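Local coordinates for protein omega transaminase (Pseudomonas sp., PDB 5LHA) that transfers amino groups between amines or amino acids and carbonyl compounds, using a pyridoxal phosphate cofactor that is present here in its aminated, pyridoxamine form, at residues Asp57-Leu62 with Leu422-Gly427; Thr189-Arg194 with Ala389-Ser394; Asp201-Thr206 with Pro243-Pro248. All blocks are in the same frame, centred on the assembly; numbering follows the deposited sequence.

Contact 1: residues Asp57-Leu62 with Leu422-Gly427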
loop_
_atom_site.group_PDB
_atom_site.type_symbol
_atom_site.label_atom_id
_atom_site.label_comp_id
_atom_site.label_asym_id
_atom_site.label_seq_id
_atom_site.Cartn_x
_atom_site.Cartn_y
_atom_site.Cartn_z
ATOM N N ASP A 57 31.135 24.415 -20.029
ATOM C CA ASP A 57 30.172 23.741 -19.160
ATOM C C ASP A 57 29.078 23.125 -20.027
ATOM O O ASP A 57 27.949 23.611 -20.114
ATOM C CB ASP A 57 29.591 24.709 -18.141
ATOM C CG ASP A 57 28.760 24.005 -17.093
ATOM O OD1 ASP A 57 28.775 22.765 -17.070
ATOM O OD2 ASP A 57 28.075 24.684 -16.313
ATOM N N GLY A 58 29.433 22.021 -20.679
ATOM C CA GLY A 58 28.505 21.320 -21.553
ATOM C C GLY A 58 27.316 20.695 -20.853
ATOM O O GLY A 58 26.401 20.227 -21.539
ATOM N N VAL A 59 27.320 20.651 -19.515
ATOM C CA VAL A 59 26.196 20.125 -18.742
ATOM C C VAL A 59 25.308 21.230 -18.177
ATOM O O VAL A 59 24.197 20.941 -17.704
ATOM C CB VAL A 59 26.699 19.206 -17.604
ATOM C CG1 VAL A 59 25.604 18.293 -17.108
ATOM C CG2 VAL A 59 27.873 18.374 -18.080
ATOM N N GLY A 60 25.754 22.481 -18.213
ATOM C CA GLY A 60 24.918 23.575 -17.742
ATOM C C GLY A 60 24.590 23.469 -16.270
ATOM O O GLY A 60 23.441 23.712 -15.873
ATOM N N GLY A 61 25.573 23.099 -15.449
ATOM C CA GLY A 61 25.312 22.779 -14.058
ATOM C C GLY A 61 24.677 21.409 -13.970
ATOM O O GLY A 61 25.375 20.397 -13.898
ATOM N N LEU A 62 23.345 21.378 -13.994
ATOM C CA LEU A 62 22.528 20.166 -14.138
ATOM C C LEU A 62 21.328 20.607 -14.970
ATOM O O LEU A 62 20.211 20.716 -14.455
ATOM C CB LEU A 62 22.100 19.576 -12.791
ATOM C CG LEU A 62 23.015 18.522 -12.159
ATOM C CD1 LEU A 62 22.484 18.112 -10.791
ATOM C CD2 LEU A 62 23.168 17.301 -13.069
ATOM N N LEU A 422 33.150 19.708 -20.400
ATOM C CA LEU A 422 32.530 18.806 -19.436
ATOM C C LEU A 422 31.174 18.350 -19.961
ATOM O O LEU A 422 30.319 19.178 -20.279
ATOM C CB LEU A 422 32.359 19.474 -18.073
ATOM C CG LEU A 422 31.816 18.527 -16.995
ATOM C CD1 LEU A 422 32.717 17.312 -16.800
ATOM C CD2 LEU A 422 31.582 19.240 -15.677
ATOM N N VAL A 423 31.000 17.033 -20.089
ATOM C CA VAL A 423 29.736 16.413 -20.470
ATOM C C VAL A 423 29.395 15.362 -19.419
ATOM O O VAL A 423 30.193 15.061 -18.528
ATOM C CB VAL A 423 29.777 15.799 -21.883
ATOM C CG1 VAL A 423 30.084 16.881 -22.905
ATOM C CG2 VAL A 423 30.816 14.707 -21.946
ATOM N N ARG A 424 28.197 14.788 -19.537
ATOM C CA ARG A 424 27.610 14.001 -18.450
ATOM C C ARG A 424 27.282 12.567 -18.854
ATOM O O ARG A 424 26.368 12.348 -19.673
ATOM C CB ARG A 424 26.351 14.705 -17.947
ATOM C CG ARG A 424 25.774 14.145 -16.660
ATOM C CD ARG A 424 24.402 14.736 -16.387
ATOM N NE ARG A 424 23.711 14.059 -15.291
ATOM C CZ ARG A 424 22.445 14.288 -14.945
ATOM N NH1 ARG A 424 21.715 15.176 -15.613
ATOM N NH2 ARG A 424 21.901 13.612 -13.941
ATOM N N PRO A 425 27.973 11.562 -18.311
ATOM C CA PRO A 425 27.546 10.175 -18.525
ATOM C C PRO A 425 26.445 9.790 -17.545
ATOM O O PRO A 425 26.554 10.027 -16.339
ATOM C CB PRO A 425 28.826 9.364 -18.282
ATOM C CG PRO A 425 29.618 10.186 -17.339
ATOM C CD PRO A 425 29.287 11.637 -17.645
ATOM N N ILE A 426 25.352 9.256 -18.090
ATOM C CA ILE A 426 24.292 8.605 -17.328
ATOM C C ILE A 426 24.073 7.240 -17.961
ATOM O O ILE A 426 23.553 7.150 -19.082
ATOM C CB ILE A 426 22.985 9.407 -17.327
ATOM C CG1 ILE A 426 23.220 10.839 -16.870
ATOM C CG2 ILE A 426 21.968 8.742 -16.431
ATOM C CD1 ILE A 426 21.996 11.685 -16.997
ATOM N N GLY A 427 24.440 6.183 -17.247
ATOM C CA GLY A 427 24.345 4.849 -17.819
ATOM C C GLY A 427 25.222 4.724 -19.056
ATOM O O GLY A 427 26.433 4.976 -19.020
#

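Contact 2: residues Thr189-Arg194 with Ala389-Ser394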
loop_
_atom_site.group_PDB
_atom_site.type_symbol
_atom_site.label_atom_id
_atom_site.label_comp_id
_atom_site.label_asym_id
_atom_site.label_seq_id
_atom_site.Cartn_x
_atom_site.Cartn_y
_atom_site.Cartn_z
ATOM N N THR A 189 7.372 4.130 -23.250
ATOM C CA THR A 189 7.590 5.468 -23.780
ATOM C C THR A 189 7.749 5.421 -25.297
ATOM O O THR A 189 8.280 4.443 -25.836
ATOM C CB THR A 189 8.829 6.110 -23.150
ATOM O OG1 THR A 189 9.073 7.383 -23.755
ATOM C CG2 THR A 189 10.060 5.223 -23.330
ATOM N N PRO A 190 7.275 6.435 -26.030
ATOM C CA PRO A 190 7.445 6.424 -27.491
ATOM C C PRO A 190 8.882 6.720 -27.905
ATOM O O PRO A 190 9.221 7.829 -28.341
ATOM C CB PRO A 190 6.458 7.498 -27.961
ATOM C CG PRO A 190 6.356 8.420 -26.812
ATOM C CD PRO A 190 6.451 7.571 -25.583
ATOM N N TRP A 191 9.731 5.700 -27.748
ATOM C CA TRP A 191 11.178 5.771 -27.930
ATOM C C TRP A 191 11.524 5.001 -29.198
ATOM O O TRP A 191 11.359 3.778 -29.250
ATOM C CB TRP A 191 11.892 5.181 -26.715
ATOM C CG TRP A 191 13.398 5.350 -26.674
ATOM C CD1 TRP A 191 14.170 6.140 -27.482
ATOM C CD2 TRP A 191 14.301 4.706 -25.768
ATOM N NE1 TRP A 191 15.497 6.028 -27.132
ATOM C CE2 TRP A 191 15.604 5.153 -26.084
ATOM C CE3 TRP A 191 14.136 3.792 -24.722
ATOM C CZ2 TRP A 191 16.733 4.716 -25.390
ATOM C CZ3 TRP A 191 15.257 3.359 -24.034
ATOM C CH2 TRP A 191 16.540 3.825 -24.368
ATOM N N LEU A 192 11.958 5.720 -30.234
ATOM C CA LEU A 192 12.192 5.080 -31.526
ATOM C C LEU A 192 13.382 4.123 -31.477
ATOM O O LEU A 192 13.355 3.054 -32.101
ATOM C CB LEU A 192 12.426 6.149 -32.593
ATOM C CG LEU A 192 11.244 6.983 -33.077
ATOM C CD1 LEU A 192 11.723 8.386 -33.437
ATOM C CD2 LEU A 192 10.609 6.305 -34.272
ATOM N N TYR A 193 14.418 4.468 -30.707
ATOM C CA TYR A 193 15.627 3.653 -30.701
ATOM C C TYR A 193 15.396 2.307 -30.009
ATOM O O TYR A 193 15.939 1.286 -30.445
ATOM C CB TYR A 193 16.780 4.428 -30.054
ATOM C CG TYR A 193 18.138 3.874 -30.428
ATOM C CD1 TYR A 193 18.567 3.872 -31.755
ATOM C CD2 TYR A 193 18.974 3.316 -29.467
ATOM C CE1 TYR A 193 19.801 3.347 -32.108
ATOM C CE2 TYR A 193 20.213 2.793 -29.813
ATOM C CZ TYR A 193 20.620 2.809 -31.135
ATOM O OH TYR A 193 21.845 2.279 -31.483
ATOM N N ARG A 194 14.609 2.280 -28.927
ATOM C CA ARG A 194 14.318 1.046 -28.188
ATOM C C ARG A 194 12.854 1.058 -27.770
ATOM O O ARG A 194 12.465 1.888 -26.942
ATOM C CB ARG A 194 15.207 0.899 -26.950
ATOM C CG ARG A 194 16.695 0.743 -27.210
ATOM C CD ARG A 194 17.426 0.372 -25.926
ATOM N NE ARG A 194 18.875 0.305 -26.110
ATOM C CZ ARG A 194 19.692 1.355 -26.085
ATOM N NH1 ARG A 194 19.216 2.579 -25.874
ATOM N NH2 ARG A 194 20.993 1.174 -26.267
ATOM N N ALA A 389 21.439 13.480 -26.411
ATOM C CA ALA A 389 22.056 12.292 -25.840
ATOM C C ALA A 389 22.730 11.477 -26.932
ATOM O O ALA A 389 22.178 11.296 -28.023
ATOM C CB ALA A 389 21.041 11.414 -25.109
ATOM N N LEU A 390 23.925 10.990 -26.625
ATOM C CA LEU A 390 24.632 10.040 -27.470
ATOM C C LEU A 390 24.442 8.662 -26.854
ATOM O O LEU A 390 24.813 8.440 -25.700
ATOM C CB LEU A 390 26.114 10.406 -27.577
ATOM C CG LEU A 390 26.460 11.810 -28.102
ATOM C CD1 LEU A 390 26.621 12.784 -26.943
ATOM C CD2 LEU A 390 27.726 11.796 -28.958
ATOM N N ASP A 391 23.822 7.758 -27.592
ATOM C CA ASP A 391 23.478 6.445 -27.058
ATOM C C ASP A 391 24.551 5.425 -27.453
ATOM O O ASP A 391 24.653 5.030 -28.621
ATOM C CB ASP A 391 22.089 6.027 -27.532
ATOM C CG ASP A 391 21.483 4.970 -26.648
ATOM O OD1 ASP A 391 22.225 4.050 -26.227
ATOM O OD2 ASP A 391 20.274 5.091 -26.335
ATOM N N LEU A 392 25.325 4.970 -26.472
ATOM C CA LEU A 392 26.424 4.052 -26.724
ATOM C C LEU A 392 25.926 2.622 -26.550
ATOM O O LEU A 392 25.274 2.297 -25.553
ATOM C CB LEU A 392 27.604 4.328 -25.788
ATOM C CG LEU A 392 28.178 5.749 -25.672
ATOM C CD1 LEU A 392 29.319 5.773 -24.667
ATOM C CD2 LEU A 392 28.642 6.323 -27.019
ATOM N N VAL A 393 26.212 1.782 -27.542
ATOM C CA VAL A 393 25.759 0.403 -27.575
ATOM C C VAL A 393 26.962 -0.503 -27.780
ATOM O O VAL A 393 28.014 -0.085 -28.270
ATOM C CB VAL A 393 24.719 0.164 -28.686
ATOM C CG1 VAL A 393 23.563 1.117 -28.526
ATOM C CG2 VAL A 393 25.369 0.327 -30.055
ATOM N N SER A 394 26.794 -1.764 -27.386
ATOM C CA SER A 394 27.785 -2.787 -27.689
ATOM C C SER A 394 27.563 -3.423 -29.052
ATOM O O SER A 394 28.510 -3.977 -29.628
ATOM C CB SER A 394 27.780 -3.867 -26.601
ATOM O OG SER A 394 26.458 -4.211 -26.223
#

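Contact 3: residues Asp201-Thr206 with Pro243-Pro248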
loop_
_atom_site.group_PDB
_atom_site.type_symbol
_atom_site.label_atom_id
_atom_site.label_comp_id
_atom_site.label_asym_id
_atom_site.label_seq_id
_atom_site.Cartn_x
_atom_site.Cartn_y
_atom_site.Cartn_z
ATOM N N ASP A 201 9.073 3.918 -36.943
ATOM C CA ASP A 201 8.230 4.879 -37.647
ATOM C C ASP A 201 7.425 5.668 -36.627
ATOM O O ASP A 201 6.681 5.071 -35.833
ATOM C CB ASP A 201 7.303 4.171 -38.641
ATOM C CG ASP A 201 6.332 5.122 -39.336
ATOM O OD1 ASP A 201 5.387 5.616 -38.680
ATOM O OD2 ASP A 201 6.502 5.362 -40.555
ATOM N N PRO A 202 7.549 6.999 -36.616
ATOM C CA PRO A 202 6.949 7.789 -35.522
ATOM C C PRO A 202 5.435 7.673 -35.403
ATOM O O PRO A 202 4.927 7.512 -34.288
ATOM C CB PRO A 202 7.383 9.222 -35.861
ATOM C CG PRO A 202 8.570 9.074 -36.758
ATOM C CD PRO A 202 8.305 7.837 -37.561
ATOM N N GLN A 203 4.690 7.785 -36.507
ATOM C CA GLN A 203 3.233 7.695 -36.412
ATOM C C GLN A 203 2.800 6.316 -35.926
ATOM O O GLN A 203 1.889 6.199 -35.097
ATOM C CB GLN A 203 2.584 8.027 -37.760
ATOM C CG GLN A 203 1.056 8.181 -37.723
ATOM C CD GLN A 203 0.300 6.851 -37.619
ATOM O OE1 GLN A 203 0.662 5.860 -38.261
ATOM N NE2 GLN A 203 -0.754 6.830 -36.800
ATOM N N ALA A 204 3.434 5.257 -36.435
ATOM C CA ALA A 204 3.096 3.918 -35.972
ATOM C C ALA A 204 3.477 3.714 -34.509
ATOM O O ALA A 204 2.794 2.973 -33.793
ATOM C CB ALA A 204 3.772 2.873 -36.856
ATOM N N LEU A 205 4.555 4.358 -34.050
ATOM C CA LEU A 205 4.989 4.210 -32.660
ATOM C C LEU A 205 4.069 4.962 -31.705
ATOM O O LEU A 205 3.779 4.481 -30.604
ATOM C CB LEU A 205 6.437 4.685 -32.505
ATOM C CG LEU A 205 7.100 4.527 -31.133
ATOM C CD1 LEU A 205 7.134 3.070 -30.672
ATOM C CD2 LEU A 205 8.496 5.088 -31.180
ATOM N N THR A 206 3.662 6.175 -32.075
ATOM C CA THR A 206 2.671 6.892 -31.283
ATOM C C THR A 206 1.389 6.087 -31.138
ATOM O O THR A 206 0.824 5.999 -30.041
ATOM C CB THR A 206 2.372 8.247 -31.920
ATOM O OG1 THR A 206 3.540 9.070 -31.858
ATOM C CG2 THR A 206 1.211 8.944 -31.212
ATOM N N PRO A 243 7.569 11.368 -30.665
ATOM C CA PRO A 243 7.034 11.844 -31.945
ATOM C C PRO A 243 6.074 13.015 -31.758
ATOM O O PRO A 243 5.500 13.232 -30.687
ATOM C CB PRO A 243 6.318 10.612 -32.510
ATOM C CG PRO A 243 6.981 9.451 -31.837
ATOM C CD PRO A 243 7.320 9.931 -30.458
ATOM N N ALA A 244 5.922 13.792 -32.832
ATOM C CA ALA A 244 5.227 15.069 -32.736
ATOM C C ALA A 244 3.751 14.912 -32.403
ATOM O O ALA A 244 3.157 15.810 -31.793
ATOM C CB ALA A 244 5.380 15.837 -34.040
ATOM N N ASP A 245 3.128 13.817 -32.824
ATOM C CA ASP A 245 1.717 13.600 -32.546
ATOM C C ASP A 245 1.460 12.898 -31.214
ATOM O O ASP A 245 0.297 12.693 -30.856
ATOM C CB ASP A 245 1.074 12.814 -33.695
ATOM C CG ASP A 245 1.855 11.567 -34.055
ATOM O OD1 ASP A 245 3.047 11.483 -33.687
ATOM O OD2 ASP A 245 1.277 10.666 -34.698
ATOM N N TYR A 246 2.504 12.513 -30.476
ATOM C CA TYR A 246 2.288 11.775 -29.232
ATOM C C TYR A 246 1.610 12.629 -28.162
ATOM O O TYR A 246 0.608 12.213 -27.569
ATOM C CB TYR A 246 3.604 11.206 -28.707
ATOM C CG TYR A 246 3.428 10.477 -27.390
ATOM C CD1 TYR A 246 2.753 9.263 -27.333
ATOM C CD2 TYR A 246 3.934 11.002 -26.206
ATOM C CE1 TYR A 246 2.585 8.590 -26.136
ATOM C CE2 TYR A 246 3.776 10.331 -25.004
ATOM C CZ TYR A 246 3.102 9.127 -24.977
ATOM O OH TYR A 246 2.942 8.461 -23.782
ATOM N N TRP A 247 2.174 13.801 -27.852
ATOM C CA TRP A 247 1.610 14.619 -26.782
ATOM C C TRP A 247 0.210 15.138 -27.116
ATOM O O TRP A 247 -0.649 15.169 -26.225
ATOM C CB TRP A 247 2.550 15.777 -26.421
ATOM C CG TRP A 247 3.508 15.392 -25.321
ATOM C CD1 TRP A 247 4.654 14.657 -25.448
ATOM C CD2 TRP A 247 3.365 15.671 -23.921
ATOM N NE1 TRP A 247 5.244 14.483 -24.217
ATOM C CE2 TRP A 247 4.472 15.091 -23.264
ATOM C CE3 TRP A 247 2.416 16.359 -23.161
ATOM C CZ2 TRP A 247 4.659 15.190 -21.885
ATOM C CZ3 TRP A 247 2.599 16.453 -21.796
ATOM C CH2 TRP A 247 3.711 15.869 -21.170
ATOM N N PRO A 248 -0.076 15.548 -28.360
ATOM C CA PRO A 248 -1.478 15.864 -28.695
ATOM C C PRO A 248 -2.442 14.704 -28.484
ATOM O O PRO A 248 -3.569 14.920 -28.021
ATOM C CB PRO A 248 -1.389 16.280 -30.170
ATOM C CG PRO A 248 -0.018 16.855 -30.293
ATOM C CD PRO A 248 0.847 16.004 -29.420
#

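Contact 1: residues Asp57-Leu62 with Leu422-Gly427
V59 and L62 pack against L422, V423 and R424 in a buried, largely apolar contact at the edge of the cofactor pocket, where the chain leaves strand 54-57 beside its parallel neighbour, strand 421-426. The two methyls of V59 divide the work. CG2 settles against the backbone, 3.4 Å from L422 O, and also reaches the CG of L422, while CG1 lies 3.8 Å from R424 CB and equally near R424 CD. R424 points its CG anti to the backbone N (chi1 -169°) and runs extended to NE, crossing V59 at about a right angle and bringing its guanidinium to L62. There L62 CD2 stands over the centre of one face, 3.6 Å above the plane, and I426 CD1 covers the opposite face at 3.3 Å. At the start of the type I turn D57-G60, the D57 carboxylate receives weak bonds from G60 N at OD1 and from G61 N at OD2; OD1 is also held by Y88 of the second subunit and OD2 by H69. F91 of the second subunit packs on both L62 and R424, and L62 O is hydrogen-bonded to NZ of the pocket lysine K293. The R424 side chain comes within about 6 Å of the bound PMP. With methyl groups over both faces, the guanidinium plane is probably held in place, and polar partners would be expected to meet it through its N-H edges.

Contact 2: residues Thr189-Arg194 with Ala389-Ser394
R194 grips D391 end-on with two nitrogens, and this salt bridge links two sheets of the fold type I aminotransferase: R194 belongs to the loop after strand 184-187, an outermost strand of the sheet that also holds 260-264, and D391 to strand 387-393 of the second sheet. NH1 bonds D391 OD2 at 2.8 Å, on the syn side of the carboxylate, and NH2 bonds D391 OD1 at 3.1 Å, from above the carboxylate plane. Both oxygens lie close to the guanidinium plane, but the two flat groups are twisted 41° apart, so the pair is not coplanar. D391 OD2 has a second cationic partner in R382; R194 and R382, both on D391, would probably favour its ionised form. The NE of R194 is bound separately, by R399 O.

Two aromatic side chains flank the pair. W191 brings CZ2 to D391 OD2 at 3.7 Å, with the oxygen at the ring edge and the planes 25° apart, while R194 CB lies over one face of the same indole. With its CG anti to the backbone N (chi1 -160°), Y193 places its ring alongside the salt bridge: its CD2 sits 3.7 Å above the guanidinium plane of R194, toward the rim.

The remaining contacts are van der Waals and gather on CG1 of V393. This methyl meets the Y193 ring at the edge, 4.0 Å from CE2, and comes 3.6 Å from Y193 OH; it also lies 3.4 Å from R194 NH2.

Contact 3: residues Asp201-Thr206 with Pro243-Pro248
The first turn of crossover helix 202-220 docks on the turn leading into helix 246-256, with T206 inserted among P243, D245 and Y246. T206 supplies most of the helix's side of the contact. Its OG1, anti to the carbonyl carbon (chi1 -66°), lies 3.2 Å from P243 CB and 3.1 Å from D245 OD1. The hydroxyl has two acceptors in reach, D245 OD1 and P202 O one turn back in its own helix. The other branch, CG2, meets the backbone at Y246 CA, 3.6 Å away, and stands at the edge of the Y246 ring. In the fold, helix 202-220 connects strand 184-187 to strand 225-230, and helix 246-256 joins strand 225-230 to strand 260-264; the starts of two successive beta-alpha-beta crossovers of this sheet therefore meet here, with P190 of the preceding loop touching both P243 and Y246. D245 carries its CG between the backbone N and the carbonyl carbon (chi1 50°), which turns the carboxylate back toward helix 202-220. Its OD2 lies 3.9 Å from Q203 CG, the two side chains crossing at about a right angle. An alanine in place of D245 would remove both oxygens and is likely to leave the T206 hydroxyl without its acceptor across the contact, with P202 O of its own helix the one remaining in the two segments. The N-cap of the first helix is D201, whose OD1 accepts from A204 N at 3.0 Å in a nearly straight bond (173°), met on the anti side of the carboxylate. Next to it, P202 CB meets P243 CB at 3.8 Å, with P202 on the solvent side.

How the contacts relate
From the N terminus, the chain first meets the 57-62 half of contact 1, whose partner 422-427 comes only near the C-terminal end, so this contact closes the widest loop. Contact 2 is nested inside it, opening at 189-194 and closing at 389-394, and contact 3 (201-206 with 243-248) is nested within contact 2; none cross. Contacts 1 and 2 both reach the sheet that holds strands 387-393 and 421-426, yet their nearest atoms stay about 6 Å apart. Contacts 2 and 3 touch directly: 189-194 lies against 243-248 and helix 202-220, so this loop bridges the crossover helices and strand 387-393 of the other sheet.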